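Local coordinates for protein UDP-glucose:anthocyanidin 3-O-glucosyltransferase (Clitoria ternatea, PDB 4WHM) that is a plant glycosyltransferase of the GT-B fold, built from two Rossmann-like domains, with uridine-5'-diphosphate bound in the model, at residues S16-L21 and A47-K52; P130-W135 and A206-V211; F294-A299 and G320-W325. All coordinates share one frame; numbering follows the deposited sequence.

Contact 1: S16-L21 and A47-K52. With UDP (uridine-5'-diphosphate), chain B.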
loop_
_atom_site.group_PDB
_atom_site.type_symbol
_atom_site.label_atom_id
_atom_site.label_comp_id
_atom_site.label_asym_id
_atom_site.label_seq_id
_atom_site.Cartn_x
_atom_site.Cartn_y
_atom_site.Cartn_z
ATOM N N SER A 16 3.771 0.299 -6.408
ATOM C CA SER A 16 3.437 1.129 -5.257
ATOM C C SER A 16 4.209 0.762 -3.995
ATOM O O SER A 16 4.063 1.433 -2.970
ATOM C CB SER A 16 1.945 1.071 -4.979
ATOM O OG SER A 16 1.613 -0.219 -4.507
ATOM N N HIS A 17 5.024 -0.292 -4.046
ATOM C CA HIS A 17 5.932 -0.569 -2.935
ATOM C C HIS A 17 7.092 0.433 -2.910
ATOM O O HIS A 17 7.784 0.573 -1.903
ATOM C CB HIS A 17 6.515 -1.977 -3.046
ATOM C CG HIS A 17 5.591 -3.057 -2.576
ATOM N ND1 HIS A 17 5.768 -3.710 -1.374
ATOM C CD2 HIS A 17 4.490 -3.603 -3.145
ATOM C CE1 HIS A 17 4.808 -4.608 -1.219
ATOM N NE2 HIS A 17 4.021 -4.565 -2.280
ATOM N N LEU A 18 7.331 1.098 -4.029
ATOM C CA LEU A 18 8.537 1.924 -4.157
ATOM C C LEU A 18 8.484 3.291 -3.451
ATOM O O LEU A 18 9.348 3.589 -2.611
ATOM C CB LEU A 18 8.942 2.042 -5.628
ATOM C CG LEU A 18 9.496 0.726 -6.173
ATOM C CD1 LEU A 18 9.335 0.658 -7.689
ATOM C CD2 LEU A 18 10.961 0.591 -5.765
ATOM N N PRO A 19 7.481 4.128 -3.766
ATOM C CA PRO A 19 7.496 5.428 -3.078
ATOM C C PRO A 19 7.480 5.391 -1.521
ATOM O O PRO A 19 8.208 6.186 -0.917
ATOM C CB PRO A 19 6.239 6.125 -3.621
ATOM C CG PRO A 19 6.004 5.476 -4.961
ATOM C CD PRO A 19 6.390 4.044 -4.759
ATOM N N PRO A 20 6.686 4.503 -0.885
ATOM C CA PRO A 20 6.722 4.515 0.587
ATOM C C PRO A 20 8.106 4.241 1.169
ATOM O O PRO A 20 8.449 4.820 2.211
ATOM C CB PRO A 20 5.761 3.386 0.972
ATOM C CG PRO A 20 4.811 3.290 -0.186
ATOM C CD PRO A 20 5.669 3.555 -1.393
ATOM N N LEU A 21 8.900 3.388 0.531
ATOM C CA LEU A 21 10.228 3.119 1.076
ATOM C C LEU A 21 11.208 4.259 0.789
ATOM O O LEU A 21 12.018 4.626 1.658
ATOM C CB LEU A 21 10.773 1.777 0.578
ATOM C CG LEU A 21 12.108 1.359 1.196
ATOM C CD1 LEU A 21 12.044 1.343 2.707
ATOM C CD2 LEU A 21 12.516 -0.019 0.689
ATOM N N ALA A 47 14.169 3.419 -12.572
ATOM C CA ALA A 47 13.611 4.367 -13.535
ATOM C C ALA A 47 12.313 4.938 -12.984
ATOM O O ALA A 47 12.015 6.122 -13.153
ATOM C CB ALA A 47 13.351 3.696 -14.875
ATOM N N PHE A 48 11.542 4.080 -12.331
ATOM C CA PHE A 48 10.238 4.456 -11.795
ATOM C C PHE A 48 10.394 5.528 -10.714
ATOM O O PHE A 48 9.625 6.489 -10.657
ATOM C CB PHE A 48 9.560 3.216 -11.218
ATOM C CG PHE A 48 8.184 3.462 -10.666
ATOM C CD1 PHE A 48 7.072 3.405 -11.495
ATOM C CD2 PHE A 48 8.001 3.708 -9.314
ATOM C CE1 PHE A 48 5.796 3.609 -10.988
ATOM C CE2 PHE A 48 6.734 3.914 -8.798
ATOM C CZ PHE A 48 5.625 3.861 -9.639
ATOM N N LEU A 49 11.399 5.373 -9.860
ATOM C CA LEU A 49 11.573 6.293 -8.735
ATOM C C LEU A 49 12.412 7.522 -9.040
ATOM O O LEU A 49 12.121 8.608 -8.543
ATOM C CB LEU A 49 12.208 5.568 -7.542
ATOM C CG LEU A 49 11.287 4.779 -6.629
ATOM C CD1 LEU A 49 12.104 4.278 -5.440
ATOM C CD2 LEU A 49 10.106 5.649 -6.173
ATOM N N PHE A 50 13.462 7.361 -9.838
ATOM C CA PHE A 50 14.508 8.378 -9.866
ATOM C C PHE A 50 14.654 9.198 -11.151
ATOM O O PHE A 50 15.510 10.074 -11.229
ATOM C CB PHE A 50 15.843 7.738 -9.470
ATOM C CG PHE A 50 15.821 7.128 -8.099
ATOM C CD1 PHE A 50 15.694 7.936 -6.977
ATOM C CD2 PHE A 50 15.896 5.751 -7.930
ATOM C CE1 PHE A 50 15.664 7.388 -5.708
ATOM C CE2 PHE A 50 15.866 5.191 -6.664
ATOM C CZ PHE A 50 15.751 6.007 -5.551
ATOM N N THR A 51 13.819 8.936 -12.146
ATOM C CA THR A 51 13.980 9.607 -13.438
ATOM C C THR A 51 13.915 11.135 -13.358
ATOM O O THR A 51 14.851 11.822 -13.766
ATOM C CB THR A 51 12.969 9.098 -14.472
ATOM O OG1 THR A 51 13.239 7.719 -14.753
ATOM C CG2 THR A 51 13.074 9.903 -15.759
ATOM N N LYS A 52 12.821 11.670 -12.840
ATOM C CA LYS A 52 12.673 13.122 -12.792
ATOM C C LYS A 52 12.877 13.636 -11.371
ATOM O O LYS A 52 12.096 14.448 -10.868
ATOM C CB LYS A 52 11.301 13.530 -13.335
ATOM C CG LYS A 52 10.139 12.713 -12.788
ATOM C CD LYS A 52 8.927 12.813 -13.709
ATOM C CE LYS A 52 7.742 12.013 -13.178
ATOM N NZ LYS A 52 6.670 11.902 -14.206
HETATM N N1 UDP B . -2.346 6.654 -8.230
HETATM C C2 UDP B . -2.274 7.958 -8.771
HETATM N N3 UDP B . -3.018 8.289 -9.831
HETATM C C4 UDP B . -3.846 7.404 -10.398
HETATM C C5 UDP B . -3.939 6.109 -9.888
HETATM C C6 UDP B . -3.171 5.745 -8.782
HETATM O O2 UDP B . -1.504 8.812 -8.269
HETATM O O4 UDP B . -4.526 7.762 -11.394
HETATM C "C1'" UDP B . -1.515 6.306 -7.069
HETATM C "C2'" UDP B . -2.301 6.302 -5.766
HETATM O "O2'" UDP B . -2.445 7.626 -5.233
HETATM C "C3'" UDP B . -1.461 5.389 -4.887
HETATM C "C4'" UDP B . -0.912 4.382 -5.881
HETATM O "O4'" UDP B . -1.023 4.965 -7.184
HETATM O "O3'" UDP B . -0.351 6.113 -4.340
HETATM C "C5'" UDP B . -1.767 3.130 -5.867
HETATM O "O5'" UDP B . -1.215 2.207 -4.940
HETATM P PA UDP B . -2.180 1.238 -4.109
HETATM O O1A UDP B . -1.356 0.626 -3.000
HETATM O O2A UDP B . -3.434 1.994 -3.736
HETATM O O3A UDP B . -2.664 0.134 -5.200
HETATM P PB UDP B . -1.854 -0.616 -6.394
HETATM O O1B UDP B . -0.468 -0.923 -5.874
HETATM O O2B UDP B . -1.899 0.326 -7.582
HETATM O O3B UDP B . -2.703 -1.846 -6.620
#
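L18 is wedged between L49 and F48: its CB and CD2 meet L49 while CD1 goes to F48. On the L49 side, L18 CB comes 3.7 Å from L49 CG, and L18 CD2 lies 3.9 Å from L49 CD1. The two side chains cross obliquely. On the F48 side, L18 CD1 approaches F48 CD2 at 3.7 Å, coming in aslant onto the ring. F48 reaches this position because its CG is anti to the backbone N (chi1 -178°), which directs the phenyl group toward L18 and P19. There P19 meets it at about a right angle: P19 CD stands at the edge of the F48 ring, near its plane, 4.1 Å from F48 CE2. L49 CD2 also touches the proline backbone, 3.9 Å from P19 N, so one methyl spans the L18-P19 peptide link. The interface is small, burying 216 Å² over both sides, and its cross-contacts are apolar. L18 and L49 form its buried part and F48 its exposed margin.

Polar interactions flank this packing. Beyond L49, T51 OG1 donates to A47 O (2.6 Å) in the carbonyl plane on a lone pair, tying T51 back to A47, four residues earlier. Beyond L18, S16 turns away from the other segment, and its OG donates to UDP O1B at 2.6 Å. H17 is hydrogen-bonded through ND1 to D114 OD1. The contact thus packs helix 43-50 against the start of helix 18-31 in the N-terminal Rossmann-like domain, just after the 3-10 turn whose S16 meets the diphosphate in the cleft of the GT-B fold.

Contact 2: P130-W135 and A206-V211; sequences PWIAFW and AKAVVV
V210 sits between I132 and F134 on one face of the sheet, and its two methyls part to meet them. With CG1 anti to the backbone N (chi1 175°), V210 CG1 faces F134 CD1 at 4.1 Å while V210 CG2 meets I132 CG2 at 3.8 Å, both at a slant. Helix 431-445 covers this face, its L439 touching I132 and V210. The other face carries A133, W135, V209 and V211. At its beginning the A206 methyl reaches W131, with A206 CB 3.6 Å from W131 CE3, slanting in on the indole. The tryptophan NH groups are satisfied outside the pair, W131 NE1 by S120 OG and W135 NE1 by V138 O.

Between the two apolar layers runs the backbone bonding of parallel strands. A133 bonds in both directions: its N donates to A208 O (3.0 Å), and its O accepts V210 N at 2.8 Å with an N-H...O angle of 170°, the straightest of the four. V210 O then takes W135 N at 2.8 Å, so V210 is gripped at both N and O. At the polar edge, near the N-terminal ends of the segments, the pairing becomes bent: K207 N reaches W131 O at 2.8 Å but with an angle of only 133°. A water accepts from W131 N at 3.0 Å and links the two segments there, weakly on the K207 N side.

This parallel pairing joins neighbouring strands 131-135 and 208-211 of the seven-stranded sheet of a Rossmann-like domain, and the C-terminal helix lying on this N-terminal sheet is a hallmark of GT-B glycosyltransferases.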
loop_
_atom_site.group_PDB
_atom_site.type_symbol
_atom_site.label_atom_id
_atom_site.label_comp_id
_atom_site.label_asym_id
_atom_site.label_seq_id
_atom_site.Cartn_x
_atom_site.Cartn_y
_atom_site.Cartn_z
ATOM N N PRO A 130 22.024 -5.699 11.688
ATOM C CA PRO A 130 20.574 -5.777 11.900
ATOM C C PRO A 130 19.776 -5.671 10.606
ATOM O O PRO A 130 20.184 -4.980 9.661
ATOM C CB PRO A 130 20.273 -4.568 12.796
ATOM C CG PRO A 130 21.469 -3.685 12.697
ATOM C CD PRO A 130 22.634 -4.580 12.427
ATOM N N TRP A 131 18.641 -6.363 10.581
ATOM C CA TRP A 131 17.743 -6.356 9.444
ATOM C C TRP A 131 16.456 -5.690 9.899
ATOM O O TRP A 131 15.824 -6.146 10.863
ATOM C CB TRP A 131 17.448 -7.797 9.018
ATOM C CG TRP A 131 16.647 -7.896 7.765
ATOM C CD1 TRP A 131 17.033 -7.511 6.513
ATOM C CD2 TRP A 131 15.322 -8.427 7.632
ATOM N NE1 TRP A 131 16.028 -7.773 5.608
ATOM C CE2 TRP A 131 14.965 -8.331 6.273
ATOM C CE3 TRP A 131 14.401 -8.972 8.535
ATOM C CZ2 TRP A 131 13.726 -8.767 5.787
ATOM C CZ3 TRP A 131 13.175 -9.410 8.050
ATOM C CH2 TRP A 131 12.851 -9.300 6.690
ATOM N N ILE A 132 16.092 -4.601 9.236
ATOM C CA ILE A 132 14.872 -3.858 9.549
ATOM C C ILE A 132 13.869 -4.087 8.424
ATOM O O ILE A 132 14.132 -3.764 7.262
ATOM C CB ILE A 132 15.188 -2.359 9.712
ATOM C CG1 ILE A 132 16.203 -2.164 10.843
ATOM C CG2 ILE A 132 13.924 -1.538 9.984
ATOM C CD1 ILE A 132 16.724 -0.735 10.958
ATOM N N ALA A 133 12.724 -4.678 8.757
ATOM C CA ALA A 133 11.702 -4.975 7.753
ATOM C C ALA A 133 10.688 -3.850 7.665
ATOM O O ALA A 133 10.172 -3.382 8.688
ATOM C CB ALA A 133 10.997 -6.309 8.063
ATOM N N PHE A 134 10.394 -3.432 6.437
ATOM C CA PHE A 134 9.466 -2.339 6.187
ATOM C C PHE A 134 8.155 -2.919 5.661
ATOM O O PHE A 134 8.170 -3.797 4.792
ATOM C CB PHE A 134 10.081 -1.385 5.158
ATOM C CG PHE A 134 9.189 -0.229 4.779
ATOM C CD1 PHE A 134 8.876 0.760 5.704
ATOM C CD2 PHE A 134 8.701 -0.117 3.487
ATOM C CE1 PHE A 134 8.066 1.843 5.344
ATOM C CE2 PHE A 134 7.888 0.956 3.116
ATOM C CZ PHE A 134 7.572 1.940 4.053
ATOM N N TRP A 135 7.030 -2.436 6.187
ATOM C CA TRP A 135 5.722 -3.023 5.871
ATOM C C TRP A 135 4.771 -1.971 5.321
ATOM O O TRP A 135 4.160 -1.219 6.092
ATOM C CB TRP A 135 5.121 -3.655 7.136
ATOM C CG TRP A 135 3.881 -4.448 6.870
ATOM C CD1 TRP A 135 2.589 -4.026 6.980
ATOM C CD2 TRP A 135 3.827 -5.802 6.423
ATOM N NE1 TRP A 135 1.733 -5.040 6.628
ATOM C CE2 TRP A 135 2.473 -6.146 6.288
ATOM C CE3 TRP A 135 4.801 -6.767 6.136
ATOM C CZ2 TRP A 135 2.059 -7.414 5.872
ATOM C CZ3 TRP A 135 4.393 -8.020 5.725
ATOM C CH2 TRP A 135 3.036 -8.335 5.597
ATOM N N ALA A 206 13.794 -9.890 12.552
ATOM C CA ALA A 206 14.098 -8.482 12.298
ATOM C C ALA A 206 14.417 -7.729 13.584
ATOM O O ALA A 206 13.738 -7.888 14.605
ATOM C CB ALA A 206 12.956 -7.799 11.571
ATOM N N LYS A 207 15.451 -6.892 13.521
ATOM C CA LYS A 207 15.752 -5.969 14.609
ATOM C C LYS A 207 14.534 -5.111 14.939
ATOM O O LYS A 207 14.223 -4.853 16.112
ATOM C CB LYS A 207 16.922 -5.071 14.206
ATOM C CG LYS A 207 17.302 -4.025 15.247
ATOM C CD LYS A 207 17.856 -4.657 16.509
ATOM C CE LYS A 207 18.541 -3.606 17.378
ATOM N NZ LYS A 207 19.131 -4.215 18.607
ATOM N N ALA A 208 13.851 -4.662 13.899
ATOM C CA ALA A 208 12.608 -3.919 14.071
ATOM C C ALA A 208 11.752 -4.114 12.841
ATOM O O ALA A 208 12.271 -4.364 11.748
ATOM C CB ALA A 208 12.893 -2.451 14.267
ATOM N N VAL A 209 10.440 -3.992 13.019
ATOM C CA VAL A 209 9.521 -3.957 11.898
ATOM C C VAL A 209 8.924 -2.558 11.869
ATOM O O VAL A 209 8.396 -2.083 12.878
ATOM C CB VAL A 209 8.400 -4.994 12.040
ATOM C CG1 VAL A 209 7.361 -4.786 10.956
ATOM C CG2 VAL A 209 8.965 -6.413 11.941
ATOM N N VAL A 210 9.028 -1.892 10.723
ATOM C CA VAL A 210 8.525 -0.530 10.588
ATOM C C VAL A 210 7.270 -0.539 9.724
ATOM O O VAL A 210 7.327 -0.893 8.544
ATOM C CB VAL A 210 9.569 0.357 9.933
ATOM C CG1 VAL A 210 9.005 1.752 9.674
ATOM C CG2 VAL A 210 10.824 0.411 10.815
ATOM N N VAL A 211 6.142 -0.159 10.322
ATOM C CA VAL A 211 4.860 -0.180 9.635
ATOM C C VAL A 211 4.554 1.208 9.102
ATOM O O VAL A 211 4.640 2.203 9.833
ATOM C CB VAL A 211 3.724 -0.642 10.577
ATOM C CG1 VAL A 211 2.380 -0.582 9.863
ATOM C CG2 VAL A 211 4.012 -2.054 11.088
HETATM O O HOH W 1 18.047 -8.597 12.510
#

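Contact 3: F294-A299 and G320-W325; sequences FPFVWA and GKVVSW. With UDP (uridine-5'-diphosphate), chain B.
Three backbone hydrogen bonds join F296-A299 to G320-V323 as parallel strands, the two ends of a beta-alpha-beta unit whose helix is 312-315. W298 lies within the pairing and uses both its N and its O: W298 N donates to K321 O at 2.8 Å, nearly straight at 171°, and W298 O accepts V323 N at 3.0 Å. One step earlier, K321 N reaches F296 O at 2.9 Å. CA-H...O contacts fill in between these bonds, including V297 CA to K321 O.

Packing outside the backbone is led by F296. Its CG stands between the backbone N and the carbonyl carbon (chi1 60°), which swings the phenyl ring across to the neighbouring strand. G320 CA then lies over the ring centre in a CH-pi contact, 3.7 Å from the centroid of the F296 ring and 10° off its normal. V322 CG2 meets the same ring at its edge, 4.0 Å from F296 CE1. Helix 279-292 covers this face of the sheet, with L289 touching both F296 and W298.

Past the strands the chain enters the PSPG box of plant glycosyltransferases, which opens with W325. Here the two segments reach the UDP base from different directions. A299 CB, at the end of its strand, is 3.7 Å from UDP O4, at the rim of the uracil. The W325 indole covers one face of the base, with UDP N3 3.2 Å above the indole plane and W325 CZ2 3.3 Å from UDP O2.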
loop_
_atom_site.group_PDB
_atom_site.type_symbol
_atom_site.label_atom_id
_atom_site.label_comp_id
_atom_site.label_asym_id
_atom_site.label_seq_id
_atom_site.Cartn_x
_atom_site.Cartn_y
_atom_site.Cartn_z
ATOM N N PHE A 294 -24.668 11.409 -10.070
ATOM C CA PHE A 294 -23.700 12.158 -9.259
ATOM C C PHE A 294 -22.535 12.614 -10.107
ATOM O O PHE A 294 -22.236 12.005 -11.129
ATOM C CB PHE A 294 -23.166 11.307 -8.107
ATOM C CG PHE A 294 -24.205 10.936 -7.083
ATOM C CD1 PHE A 294 -24.854 11.923 -6.351
ATOM C CD2 PHE A 294 -24.508 9.597 -6.832
ATOM C CE1 PHE A 294 -25.811 11.586 -5.396
ATOM C CE2 PHE A 294 -25.451 9.251 -5.875
ATOM C CZ PHE A 294 -26.108 10.253 -5.157
ATOM N N PRO A 295 -21.865 13.700 -9.694
ATOM C CA PRO A 295 -20.650 14.054 -10.426
ATOM C C PRO A 295 -19.553 13.073 -10.059
ATOM O O PRO A 295 -19.549 12.564 -8.939
ATOM C CB PRO A 295 -20.317 15.456 -9.914
ATOM C CG PRO A 295 -21.005 15.568 -8.593
ATOM C CD PRO A 295 -22.225 14.697 -8.672
ATOM N N PHE A 296 -18.651 12.788 -10.990
ATOM C CA PHE A 296 -17.626 11.792 -10.720
ATOM C C PHE A 296 -16.324 12.084 -11.454
ATOM O O PHE A 296 -16.332 12.704 -12.512
ATOM C CB PHE A 296 -18.125 10.382 -11.078
ATOM C CG PHE A 296 -18.498 10.216 -12.527
ATOM C CD1 PHE A 296 -17.549 9.850 -13.466
ATOM C CD2 PHE A 296 -19.811 10.420 -12.943
ATOM C CE1 PHE A 296 -17.887 9.704 -14.804
ATOM C CE2 PHE A 296 -20.169 10.267 -14.273
ATOM C CZ PHE A 296 -19.214 9.907 -15.206
ATOM N N VAL A 297 -15.211 11.652 -10.866
ATOM C CA VAL A 297 -13.942 11.576 -11.571
ATOM C C VAL A 297 -13.518 10.104 -11.553
ATOM O O VAL A 297 -13.430 9.488 -10.481
ATOM C CB VAL A 297 -12.852 12.426 -10.890
ATOM C CG1 VAL A 297 -11.513 12.262 -11.624
ATOM C CG2 VAL A 297 -13.260 13.900 -10.857
ATOM N N TRP A 298 -13.291 9.538 -12.736
ATOM C CA TRP A 298 -12.914 8.131 -12.858
ATOM C C TRP A 298 -11.543 8.080 -13.524
ATOM O O TRP A 298 -11.402 8.415 -14.703
ATOM C CB TRP A 298 -13.956 7.372 -13.696
ATOM C CG TRP A 298 -13.780 5.862 -13.742
ATOM C CD1 TRP A 298 -12.794 5.122 -13.143
ATOM C CD2 TRP A 298 -14.622 4.921 -14.433
ATOM N NE1 TRP A 298 -12.978 3.776 -13.418
ATOM C CE2 TRP A 298 -14.086 3.632 -14.213
ATOM C CE3 TRP A 298 -15.779 5.048 -15.210
ATOM C CZ2 TRP A 298 -14.673 2.475 -14.742
ATOM C CZ3 TRP A 298 -16.355 3.899 -15.743
ATOM C CH2 TRP A 298 -15.798 2.631 -15.504
ATOM N N ALA A 299 -10.533 7.695 -12.748
ATOM C CA ALA A 299 -9.206 7.459 -13.284
ATOM C C ALA A 299 -9.184 6.018 -13.771
ATOM O O ALA A 299 -9.320 5.081 -12.979
ATOM C CB ALA A 299 -8.152 7.688 -12.218
ATOM N N GLY A 320 -19.134 14.477 -15.450
ATOM C CA GLY A 320 -18.121 13.484 -15.133
ATOM C C GLY A 320 -16.847 13.692 -15.904
ATOM O O GLY A 320 -16.854 14.273 -16.995
ATOM N N LYS A 321 -15.741 13.234 -15.329
ATOM C CA LYS A 321 -14.463 13.257 -16.024
ATOM C C LYS A 321 -13.898 11.843 -16.017
ATOM O O LYS A 321 -13.756 11.234 -14.955
ATOM C CB LYS A 321 -13.477 14.207 -15.333
ATOM C CG LYS A 321 -13.601 15.659 -15.783
ATOM C CD LYS A 321 -12.477 16.525 -15.231
ATOM C CE LYS A 321 -11.186 16.374 -16.021
ATOM N NZ LYS A 321 -11.265 16.988 -17.379
ATOM N N VAL A 322 -13.592 11.318 -17.202
ATOM C CA VAL A 322 -12.960 10.005 -17.317
ATOM C C VAL A 322 -11.578 10.210 -17.901
ATOM O O VAL A 322 -11.437 10.607 -19.068
ATOM C CB VAL A 322 -13.755 9.056 -18.221
ATOM C CG1 VAL A 322 -13.006 7.734 -18.372
ATOM C CG2 VAL A 322 -15.157 8.831 -17.648
ATOM N N VAL A 323 -10.557 9.960 -17.088
ATOM C CA VAL A 323 -9.197 10.308 -17.474
ATOM C C VAL A 323 -8.244 9.166 -17.139
ATOM O O VAL A 323 -8.573 8.307 -16.321
ATOM C CB VAL A 323 -8.739 11.578 -16.751
ATOM C CG1 VAL A 323 -9.660 12.752 -17.088
ATOM C CG2 VAL A 323 -8.717 11.331 -15.260
ATOM N N SER A 324 -7.063 9.166 -17.758
ATOM C CA SER A 324 -6.125 8.051 -17.618
ATOM C C SER A 324 -5.355 8.066 -16.299
ATOM O O SER A 324 -5.000 7.012 -15.770
ATOM C CB SER A 324 -5.139 8.028 -18.796
ATOM O OG SER A 324 -5.815 7.794 -20.015
ATOM N N TRP A 325 -5.088 9.262 -15.779
ATOM C CA TRP A 325 -4.258 9.414 -14.588
ATOM C C TRP A 325 -4.579 10.733 -13.883
ATOM O O TRP A 325 -4.807 11.754 -14.538
ATOM C CB TRP A 325 -2.774 9.377 -14.983
ATOM C CG TRP A 325 -1.834 9.470 -13.816
ATOM C CD1 TRP A 325 -1.254 10.604 -13.312
ATOM C CD2 TRP A 325 -1.368 8.383 -13.006
ATOM N NE1 TRP A 325 -0.455 10.284 -12.236
ATOM C CE2 TRP A 325 -0.507 8.929 -12.028
ATOM C CE3 TRP A 325 -1.593 7.003 -13.013
ATOM C CZ2 TRP A 325 0.127 8.140 -11.067
ATOM C CZ3 TRP A 325 -0.967 6.221 -12.056
ATOM C CH2 TRP A 325 -0.115 6.791 -11.100
HETATM N N1 UDP B . -2.346 6.654 -8.230
HETATM C C2 UDP B . -2.274 7.958 -8.771
HETATM N N3 UDP B . -3.018 8.289 -9.831
HETATM C C4 UDP B . -3.846 7.404 -10.398
HETATM C C5 UDP B . -3.939 6.109 -9.888
HETATM C C6 UDP B . -3.171 5.745 -8.782
HETATM O O2 UDP B . -1.504 8.812 -8.269
HETATM O O4 UDP B . -4.526 7.762 -11.394
HETATM C "C1'" UDP B . -1.515 6.306 -7.069
HETATM C "C2'" UDP B . -2.301 6.302 -5.766
HETATM O "O2'" UDP B . -2.445 7.626 -5.233
HETATM C "C3'" UDP B . -1.461 5.389 -4.887
HETATM C "C4'" UDP B . -0.912 4.382 -5.881
HETATM O "O4'" UDP B . -1.023 4.965 -7.184
HETATM O "O3'" UDP B . -0.351 6.113 -4.340
HETATM C "C5'" UDP B . -1.767 3.130 -5.867
HETATM O "O5'" UDP B . -1.215 2.207 -4.940
HETATM P PA UDP B . -2.180 1.238 -4.109
HETATM O O1A UDP B . -1.356 0.626 -3.000
HETATM O O2A UDP B . -3.434 1.994 -3.736
HETATM O O3A UDP B . -2.664 0.134 -5.200
HETATM P PB UDP B . -1.854 -0.616 -6.394
HETATM O O1B UDP B . -0.468 -0.923 -5.874
HETATM O O2B UDP B . -1.899 0.326 -7.582
HETATM O O3B UDP B . -2.703 -1.846 -6.620
#

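In the fold
The contacts come in the order 1, 2, 3 along the sequence, without overlapping. Contacts 1 and 2 lie in the N-terminal domain: contact 2 within its seven-stranded parallel sheet, contact 1 between helices 18-31 and 43-50 beside it. Their centres are 20 Å apart, yet they touch, P20 O lying 3.5 Å from F134 CZ, so helix 18-31 begins against strand 131-135. Contact 3 pairs the edge strand 320-323 with its neighbour 296-299 in the six-stranded sheet, across the chain's centre from contact 2, 38 Å away between centres. Contacts 1 and 3 stay about 7 Å apart at their nearest atoms, but both meet UDP: the nucleotide lies in the cleft between the two domains.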